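Local structure of 35 kDa hemin binding protein (5Y1A) at residues A126-A129 with I130-I134; A171-I174 with G175-L178; N222-A225 with D226-T230; F235-D238 with G239-I242. The protein probably binds hemin and is a cargo of the type IX secretion system that joins a thioredoxin domain to an immunoglobulin-like beta-sandwich domain. One frame throughout, in Å; residues are numbered along the deposited sequence. Where two conformers were deposited one is given.

Contact 1 (A126-A129 with I130-I134); sequences APIA and IKNKI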
loop_
_atom_site.group_PDB
_atom_site.type_symbol
_atom_site.label_atom_id
_atom_site.label_comp_id
_atom_site.label_asym_id
_atom_site.label_seq_id
_atom_site.Cartn_x
_atom_site.Cartn_y
_atom_site.Cartn_z
ATOM N N ALA A 126 -4.326 25.601 -8.480
ATOM C CA ALA A 126 -4.982 25.155 -9.706
ATOM C C ALA A 126 -4.243 23.959 -10.305
ATOM O O ALA A 126 -3.048 23.768 -10.049
ATOM C CB ALA A 126 -5.061 26.310 -10.729
ATOM N N PRO A 127 -4.940 23.132 -11.107
ATOM C CA PRO A 127 -4.268 22.001 -11.739
ATOM C C PRO A 127 -2.947 22.350 -12.432
ATOM O O PRO A 127 -1.998 21.586 -12.325
ATOM C CB PRO A 127 -5.304 21.509 -12.761
ATOM C CG PRO A 127 -6.607 21.792 -12.066
ATOM C CD PRO A 127 -6.377 23.169 -11.449
ATOM N N ILE A 128 -2.858 23.499 -13.111
ATOM C CA ILE A 128 -1.578 23.843 -13.758
ATOM C C ILE A 128 -0.441 24.083 -12.734
ATOM O O ILE A 128 0.699 23.708 -12.978
ATOM C CB ILE A 128 -1.685 25.045 -14.759
ATOM C CG1 ILE A 128 -0.374 25.186 -15.556
ATOM C CG2 ILE A 128 -2.026 26.353 -14.031
ATOM C CD1 ILE A 128 -0.072 24.006 -16.462
ATOM N N ALA A 129 -0.775 24.673 -11.593
ATOM C CA ALA A 129 0.221 24.955 -10.550
ATOM C C ALA A 129 0.675 23.630 -9.939
ATOM O O ALA A 129 1.866 23.423 -9.700
ATOM C CB ALA A 129 -0.356 25.868 -9.509
ATOM N N ILE A 130 -0.276 22.728 -9.713
ATOM C CA ILE A 130 0.062 21.370 -9.277
ATOM C C ILE A 130 0.948 20.669 -10.312
ATOM O O ILE A 130 1.964 20.064 -9.958
ATOM C CB ILE A 130 -1.201 20.520 -9.001
ATOM C CG1 ILE A 130 -2.116 21.197 -7.968
ATOM C CG2 ILE A 130 -0.787 19.085 -8.625
ATOM C CD1 ILE A 130 -3.563 20.631 -7.977
ATOM N N LYS A 131 0.577 20.749 -11.592
ATOM C CA LYS A 131 1.390 20.136 -12.641
ATOM C C LYS A 131 2.844 20.642 -12.600
ATOM O O LYS A 131 3.792 19.856 -12.701
ATOM C CB LYS A 131 0.785 20.422 -14.018
ATOM C CG LYS A 131 1.383 19.547 -15.099
ATOM C CD LYS A 131 1.208 20.133 -16.467
ATOM C CE LYS A 131 2.213 19.491 -17.413
ATOM N NZ LYS A 131 2.433 20.384 -18.595
ATOM N N ASN A 132 3.005 21.952 -12.440
ATOM C CA ASN A 132 4.333 22.565 -12.373
ATOM C C ASN A 132 5.160 22.056 -11.187
ATOM O O ASN A 132 6.364 21.791 -11.336
ATOM C CB ASN A 132 4.239 24.088 -12.348
ATOM C CG ASN A 132 3.807 24.696 -13.715
ATOM O OD1 ASN A 132 3.436 25.856 -13.779
ATOM N ND2 ASN A 132 3.844 23.906 -14.773
ATOM N N LYS A 133 4.512 21.885 -10.036
ATOM C CA LYS A 133 5.173 21.287 -8.854
ATOM C C LYS A 133 5.602 19.850 -9.146
ATOM O O LYS A 133 6.731 19.452 -8.797
ATOM C CB LYS A 133 4.252 21.335 -7.618
ATOM C CG LYS A 133 4.349 22.616 -6.766
ATOM C CD LYS A 133 3.457 22.498 -5.514
ATOM C CE LYS A 133 3.773 23.563 -4.500
ATOM N NZ LYS A 133 3.020 23.388 -3.219
ATOM N N ILE A 134 4.725 19.077 -9.799
ATOM C CA ILE A 134 5.054 17.700 -10.194
ATOM C C ILE A 134 6.258 17.677 -11.140
ATOM O O ILE A 134 7.177 16.881 -10.969
ATOM C CB ILE A 134 3.859 17.004 -10.862
ATOM C CG1 ILE A 134 2.716 16.811 -9.840
ATOM C CG2 ILE A 134 4.300 15.703 -11.527
ATOM C CD1 ILE A 134 1.345 16.283 -10.469
#

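Contact 2 (A171-I174 with G175-L178); sequences ADLI and GKPL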
loop_
_atom_site.group_PDB
_atom_site.type_symbol
_atom_site.label_atom_id
_atom_site.label_comp_id
_atom_site.label_asym_id
_atom_site.label_seq_id
_atom_site.Cartn_x
_atom_site.Cartn_y
_atom_site.Cartn_z
ATOM N N ALA A 171 26.926 5.488 -7.472
ATOM C CA ALA A 171 28.130 5.523 -6.619
ATOM C C ALA A 171 28.153 6.618 -5.546
ATOM O O ALA A 171 28.627 6.403 -4.419
ATOM C CB ALA A 171 29.408 5.620 -7.509
ATOM N N ASP A 172 27.642 7.792 -5.891
ATOM C CA ASP A 172 27.698 8.931 -4.994
ATOM C C ASP A 172 26.811 8.754 -3.754
ATOM O O ASP A 172 26.994 9.434 -2.737
ATOM C CB ASP A 172 27.369 10.216 -5.742
ATOM C CG ASP A 172 25.955 10.229 -6.308
ATOM O OD1 ASP A 172 25.678 9.546 -7.326
ATOM O OD2 ASP A 172 25.120 10.934 -5.728
ATOM N N LEU A 173 25.873 7.814 -3.838
ATOM C CA LEU A 173 24.964 7.556 -2.737
ATOM C C LEU A 173 25.421 6.402 -1.837
ATOM O O LEU A 173 24.907 6.231 -0.720
ATOM C CB LEU A 173 23.563 7.289 -3.300
ATOM C CG LEU A 173 22.494 8.385 -3.181
ATOM C CD1 LEU A 173 22.965 9.797 -3.428
ATOM C CD2 LEU A 173 21.233 8.051 -4.011
ATOM N N ILE A 174 26.379 5.606 -2.309
ATOM C CA ILE A 174 26.770 4.391 -1.573
ATOM C C ILE A 174 27.444 4.789 -0.258
ATOM O O ILE A 174 28.416 5.549 -0.261
ATOM C CB ILE A 174 27.691 3.445 -2.408
ATOM C CG1 ILE A 174 26.990 2.991 -3.701
ATOM C CG2 ILE A 174 28.145 2.259 -1.569
ATOM C CD1 ILE A 174 27.869 2.146 -4.652
ATOM N N GLY A 175 26.912 4.293 0.858
ATOM C CA GLY A 175 27.403 4.711 2.171
ATOM C C GLY A 175 26.548 5.724 2.907
ATOM O O GLY A 175 26.662 5.863 4.135
ATOM N N LYS A 176 25.687 6.431 2.175
ATOM C CA LYS A 176 24.784 7.407 2.781
ATOM C C LYS A 176 23.650 6.699 3.516
ATOM O O LYS A 176 23.296 5.572 3.146
ATOM C CB LYS A 176 24.239 8.357 1.710
ATOM C CG LYS A 176 25.297 9.340 1.238
ATOM C CD LYS A 176 24.772 10.343 0.230
ATOM C CE LYS A 176 25.910 11.278 -0.185
ATOM N NZ LYS A 176 25.427 12.590 -0.730
ATOM N N PRO A 177 23.092 7.337 4.566
ATOM C CA PRO A 177 21.964 6.699 5.268
ATOM C C PRO A 177 20.740 6.838 4.407
ATOM O O PRO A 177 20.164 7.920 4.309
ATOM C CB PRO A 177 21.820 7.498 6.566
ATOM C CG PRO A 177 22.542 8.749 6.366
ATOM C CD PRO A 177 23.452 8.637 5.175
ATOM N N LEU A 178 20.394 5.756 3.734
ATOM C CA LEU A 178 19.248 5.773 2.831
ATOM C C LEU A 178 18.193 4.889 3.463
ATOM O O LEU A 178 18.515 3.866 4.074
ATOM C CB LEU A 178 19.620 5.228 1.455
ATOM C CG LEU A 178 20.733 6.020 0.733
ATOM C CD1 LEU A 178 21.089 5.341 -0.602
ATOM C CD2 LEU A 178 20.278 7.415 0.473
HETATM O O HOH W 1 25.433 12.704 -3.636
#

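Contact 3 (N222-A225 with D226-T230); sequences NIAA and DGSFT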
loop_
_atom_site.group_PDB
_atom_site.type_symbol
_atom_site.label_atom_id
_atom_site.label_comp_id
_atom_site.label_asym_id
_atom_site.label_seq_id
_atom_site.Cartn_x
_atom_site.Cartn_y
_atom_site.Cartn_z
ATOM N N ASN A 222 20.534 -1.496 3.362
ATOM C CA ASN A 222 21.863 -2.069 3.307
ATOM C C ASN A 222 22.354 -2.073 1.875
ATOM O O ASN A 222 21.921 -2.913 1.079
ATOM C CB ASN A 222 21.837 -3.495 3.857
ATOM C CG ASN A 222 21.687 -3.537 5.371
ATOM O OD1 ASN A 222 20.800 -4.209 5.900
ATOM N ND2 ASN A 222 22.547 -2.806 6.074
ATOM N N ILE A 223 23.241 -1.135 1.545
ATOM C CA ILE A 223 23.694 -0.946 0.168
ATOM C C ILE A 223 25.039 -1.665 -0.006
ATOM O O ILE A 223 25.992 -1.368 0.728
ATOM C CB ILE A 223 23.840 0.580 -0.167
ATOM C CG1 ILE A 223 22.499 1.339 0.015
ATOM C CG2 ILE A 223 24.427 0.805 -1.579
ATOM C CD1 ILE A 223 21.349 0.907 -0.946
ATOM N N ALA A 224 25.094 -2.617 -0.936
ATOM C CA ALA A 224 26.343 -3.333 -1.253
ATOM C C ALA A 224 27.317 -2.461 -2.080
ATOM O O ALA A 224 26.962 -1.386 -2.571
ATOM C CB ALA A 224 26.042 -4.635 -1.975
ATOM N N ALA A 225 28.552 -2.940 -2.225
ATOM C CA ALA A 225 29.578 -2.244 -3.004
ATOM C C ALA A 225 29.161 -1.916 -4.431
ATOM O O ALA A 225 29.566 -0.878 -4.961
ATOM C CB ALA A 225 30.871 -3.077 -3.021
ATOM N N ASP A 226 28.395 -2.795 -5.076
ATOM C CA ASP A 226 27.869 -2.494 -6.412
ATOM C C ASP A 226 26.638 -1.565 -6.423
ATOM O O ASP A 226 26.054 -1.297 -7.490
ATOM C CB ASP A 226 27.606 -3.773 -7.212
ATOM C CG ASP A 226 26.440 -4.593 -6.654
ATOM O OD1 ASP A 226 25.885 -4.233 -5.577
ATOM O OD2 ASP A 226 26.073 -5.593 -7.307
ATOM N N GLY A 227 26.268 -1.066 -5.244
ATOM C CA GLY A 227 25.080 -0.223 -5.097
ATOM C C GLY A 227 23.736 -0.929 -4.929
ATOM O O GLY A 227 22.708 -0.268 -4.837
ATOM N N SER A 228 23.734 -2.260 -4.894
ATOM C CA SER A 228 22.467 -3.001 -4.925
ATOM C C SER A 228 21.912 -3.178 -3.520
ATOM O O SER A 228 22.654 -3.102 -2.541
ATOM C CB SER A 228 22.643 -4.376 -5.587
ATOM O OG SER A 228 23.547 -5.179 -4.853
ATOM N N PHE A 229 20.606 -3.432 -3.442
ATOM C CA PHE A 229 19.930 -3.766 -2.176
ATOM C C PHE A 229 18.713 -4.654 -2.434
ATOM O O PHE A 229 18.152 -4.657 -3.530
ATOM C CB PHE A 229 19.489 -2.510 -1.431
ATOM C CG PHE A 229 18.427 -1.700 -2.170
ATOM C CD1 PHE A 229 17.068 -2.009 -2.024
ATOM C CD2 PHE A 229 18.796 -0.630 -3.007
ATOM C CE1 PHE A 229 16.079 -1.261 -2.693
ATOM C CE2 PHE A 229 17.833 0.123 -3.672
ATOM C CZ PHE A 229 16.459 -0.206 -3.526
ATOM N N THR A 230 18.310 -5.380 -1.391
ATOM C CA THR A 230 17.116 -6.220 -1.419
ATOM C C THR A 230 16.466 -6.161 -0.047
ATOM O O THR A 230 17.152 -6.340 0.963
ATOM C CB THR A 230 17.438 -7.706 -1.735
ATOM O OG1 THR A 230 18.094 -7.809 -3.000
ATOM C CG2 THR A 230 16.147 -8.537 -1.803
HETATM O O HOH W 2 20.154 -5.123 1.033
HETATM O O HOH W 3 22.939 -5.237 -0.200
#

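Contact 4 (F235-D238 with G239-I242); sequences FKLD and GFEI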
loop_
_atom_site.group_PDB
_atom_site.type_symbol
_atom_site.label_atom_id
_atom_site.label_comp_id
_atom_site.label_asym_id
_atom_site.label_seq_id
_atom_site.Cartn_x
_atom_site.Cartn_y
_atom_site.Cartn_z
ATOM N N PHE A 235 3.472 -9.814 4.874
ATOM C CA PHE A 235 2.455 -9.110 5.678
ATOM C C PHE A 235 1.024 -9.577 5.385
ATOM O O PHE A 235 0.661 -9.789 4.233
ATOM C CB PHE A 235 2.546 -7.583 5.402
ATOM C CG PHE A 235 2.440 -7.218 3.920
ATOM C CD1 PHE A 235 1.229 -6.785 3.372
ATOM C CD2 PHE A 235 3.559 -7.314 3.082
ATOM C CE1 PHE A 235 1.113 -6.484 2.007
ATOM C CE2 PHE A 235 3.467 -7.011 1.703
ATOM C CZ PHE A 235 2.248 -6.591 1.159
ATOM N N LYS A 236 0.223 -9.706 6.441
ATOM C CA LYS A 236 -1.225 -9.927 6.335
ATOM C C LYS A 236 -1.942 -8.580 6.178
ATOM O O LYS A 236 -1.699 -7.661 6.964
ATOM C CB LYS A 236 -1.713 -10.603 7.617
ATOM C CG LYS A 236 -3.234 -10.742 7.779
ATOM C CD LYS A 236 -3.600 -11.568 9.036
ATOM C CE LYS A 236 -2.553 -12.653 9.346
ATOM N NZ LYS A 236 -2.995 -13.782 10.245
ATOM N N LEU A 237 -2.839 -8.458 5.205
ATOM C CA LEU A 237 -3.585 -7.187 5.044
ATOM C C LEU A 237 -4.337 -6.864 6.346
ATOM O O LEU A 237 -4.962 -7.745 6.937
ATOM C CB LEU A 237 -4.551 -7.222 3.872
ATOM C CG LEU A 237 -3.927 -7.406 2.475
ATOM C CD1 LEU A 237 -5.014 -7.274 1.409
ATOM C CD2 LEU A 237 -2.830 -6.382 2.202
ATOM N N ASP A 238 -4.215 -5.613 6.788
ATOM C CA ASP A 238 -4.782 -5.120 8.047
ATOM C C ASP A 238 -6.300 -4.874 7.942
ATOM O O ASP A 238 -6.768 -3.742 8.079
ATOM C CB ASP A 238 -4.081 -3.812 8.436
ATOM C CG ASP A 238 -2.760 -4.012 9.195
ATOM O OD1 ASP A 238 -2.416 -5.174 9.557
ATOM O OD2 ASP A 238 -2.079 -2.975 9.466
ATOM N N GLY A 239 -7.087 -5.909 7.677
ATOM C CA GLY A 239 -8.536 -5.762 7.794
ATOM C C GLY A 239 -9.201 -4.967 6.692
ATOM O O GLY A 239 -10.170 -4.235 6.917
ATOM N N PHE A 240 -8.652 -5.087 5.490
ATOM C CA PHE A 240 -9.314 -4.575 4.317
ATOM C C PHE A 240 -9.124 -5.573 3.208
ATOM O O PHE A 240 -8.225 -6.443 3.274
ATOM C CB PHE A 240 -8.776 -3.182 3.909
ATOM C CG PHE A 240 -7.277 -3.118 3.732
ATOM C CD1 PHE A 240 -6.693 -3.256 2.482
ATOM C CD2 PHE A 240 -6.452 -2.867 4.832
ATOM C CE1 PHE A 240 -5.291 -3.157 2.328
ATOM C CE2 PHE A 240 -5.070 -2.750 4.682
ATOM C CZ PHE A 240 -4.490 -2.913 3.449
ATOM N N GLU A 241 -9.957 -5.441 2.182
ATOM C CA GLU A 241 -9.961 -6.400 1.087
ATOM C C GLU A 241 -8.815 -6.150 0.145
ATOM O O GLU A 241 -8.416 -5.004 -0.043
ATOM C CB GLU A 241 -11.281 -6.323 0.323
ATOM C CG GLU A 241 -12.500 -6.746 1.170
ATOM C CD GLU A 241 -13.761 -6.936 0.341
ATOM O OE1 GLU A 241 -14.386 -8.021 0.479
ATOM O OE2 GLU A 241 -14.121 -6.019 -0.443
ATOM N N ILE A 242 -8.315 -7.210 -0.494
ATOM C CA ILE A 242 -7.190 -7.064 -1.432
ATOM C C ILE A 242 -7.570 -6.386 -2.768
ATOM O O ILE A 242 -6.717 -5.804 -3.437
ATOM C CB ILE A 242 -6.508 -8.427 -1.717
ATOM C CG1 ILE A 242 -5.169 -8.216 -2.422
ATOM C CG2 ILE A 242 -7.448 -9.378 -2.517
ATOM C CD1 ILE A 242 -4.212 -9.406 -2.296
#

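Contact 1 (A126-A129 with I130-I134)
Ile130 reaches back over the first turn of helix 127-138, and its side chain can be followed atom by atom. With chi1 at -56° CG1 stands beside the residue's own backbone N and opposite its carbonyl carbon, a setting that carries the branch toward the start of the helix. CB lies 3.6 Å from the carbonyl O of Pro127; CG1 comes to 3.4 Å from the carbonyl O of Ala126; at the tip, CD1 sits near that same oxygen and near CA of Pro127. The side chain is buried, and beyond the turn it meets Arg57, Ile58 and Ala61 of helix 51-63 and Phe110 of strand 109-112, so within the thioredoxin domain it packs the first turn of this helix against both. Ala126 is the N-cap residue, its carbonyl receiving the N-H of Ile130 at 3.0 Å between N and O, nearly straight at 171°. The next rungs run from Lys131 N to Pro127 O (2.8 Å), from Asn132 N to Ile128 O and from Lys133 N to Ala129 O. On the outer flank, Ile128 CD1 touches Lys131 CD at 4.1 Å, the two chains crossing at a slant, while CG of Asn132 packs 3.3 Å from Ile128 O. Lys133 begins beside Ala129 O, but its extended chain leads its ammonium group away to hydrogen bonds with Asn121 OD1 and Ser123 O.

Contact 2 (A171-I174 with G175-L178)
A type II beta turn from Leu173 to Lys176 forms the bend in the connection between strands 161-169 and 179-186. It is closed by Lys176 N donating to Leu173 O at 3.0 Å, with the donor standing 38° out of the carbonyl plane. Gly175 holds the third position with phi 102° and psi -20°, where a beta carbon would collide with the carbonyl O of Ile174. In the conformer given, Lys176 turns back across the bend: its CB lies 3.3 Å from Leu173 O, its extended chain crosses Leu173 so that CD meets CD1 at 4.1 Å, and CE comes to 3.3 Å from Asp172 O. At the end of that chain, NZ donates to a water 2.9 Å away, which in turn donates to Asp172 OD2 at 2.8 Å. In that conformer the water links opposite charges, with Asp172 OD2 and Lys176 NZ 5.3 Å apart. On the buried side Leu178 CD1 packs against Leu173 CB; Leu178 goes on to Val169 and Leu221, Leu173 to Pro144. Glycine with positive phi at the third position is characteristic of a type II turn, here connecting strand 161-169 of one sheet of the sandwich to strand 179-186 of the other.

Contact 3 (N222-A225 with D226-T230)
The chain reverses between 222-225 and 226-230, runs pointing 166° apart, through a type I beta turn with a G1 beta bulge, from Ala224 to Gly227, that leads into edge strand 228-235. Gly227 N donates to Ala224 O at 2.8 Å, from well above the carbonyl plane, and Ala224 N donates to Ser228 O at 3.0 Å, in the carbonyl plane and nearly straight. Gly227 is the bulge residue, its phi of 84° one at which a beta carbon would be jammed against the preceding carbonyl. Water extends the pairing: one molecule joins Asn222 O to Thr230 N, and a second lies between Asn222 O and Ser228 O. Inside, Ile223 and Phe229 lie side by side and point the same way, with Ile223 CD1 3.6 Å from Phe229 CD2. Ile223 CG2 rests 3.7 Å from Gly227 CA, and Ile223 also touches Val169 and Ile174, while Phe229 meets Leu221. Asp226, exposed, makes an Asx turn with Ser228. Its chi1 of 69° sets CG between backbone N and carbonyl carbon: Ser228 N reaches OD1 from above the carboxylate plane at 3.0 Å and, in the conformer given, Ser228 OG meets the syn lone pair of OD1 at 2.6 Å.

Contact 4 (F235-D238 with G239-I242)
The ring of Phe240 carries Leu237 CB over one face, while the carbonyl O of Asp238 sits at its edge, near the ring plane and 3.4 Å from CD2. Leu237 crosses the ring at about a right angle, its CD2 meeting CZ at 4.0 Å, and Asp238 CB lies close to CE2. The ring can reach back over these two residues because a chi1 of 54° folds it over its own backbone. Beyond them the ring also touches Leu209 and Met210 of strand 207-220 and Val184 and Lys186 of strand 179-186. Leu237 sends its other branch to Ile242, with CD1 3.6 Å from CA and 3.7 Å from CB, again crossing at about a right angle; both residues meet Leu271. The backbone beneath is an inverse gamma turn centred on Asp238, in which Gly239 N donates weakly to Leu237 O at 2.9 Å (144°). Gly239 follows at phi 74°, a value a glycine takes without strain, and the chain then runs on toward strand 245-252. The turn's own bond is weak; apolar contacts of Leu237 with Phe240 and Ile242 accompany it. Asp238 O, at the edge of the Phe240 ring, accepts a hydrogen bond from Trp88 NE1, so its polar demand is met, and the bond ties this sandwich loop to Trp88, which lies between helices 83-87 and 89-102 of the thioredoxin domain.

The four contacts follow one another along the chain without overlap, each local to a turn or a helix start. Contact 1 opens helix 127-138 of the thioredoxin domain and stands well apart, its centre 31 to 35 Å from the other three. Contacts 2 and 3 are neighbours at one end of the beta sandwich, centres 9 Å apart, where Ile174 packs its CD1 3.5 Å from Ala225 O. Contact 4 lies 30 Å from contact 3, centre to centre, at the far end of strand 228-235, running into the connection to strand 245-252. Strand 228-235 therefore has contact 3 at its start and contact 4 at its finish, so these two local turns mark the two ends of one edge strand of the sandwich.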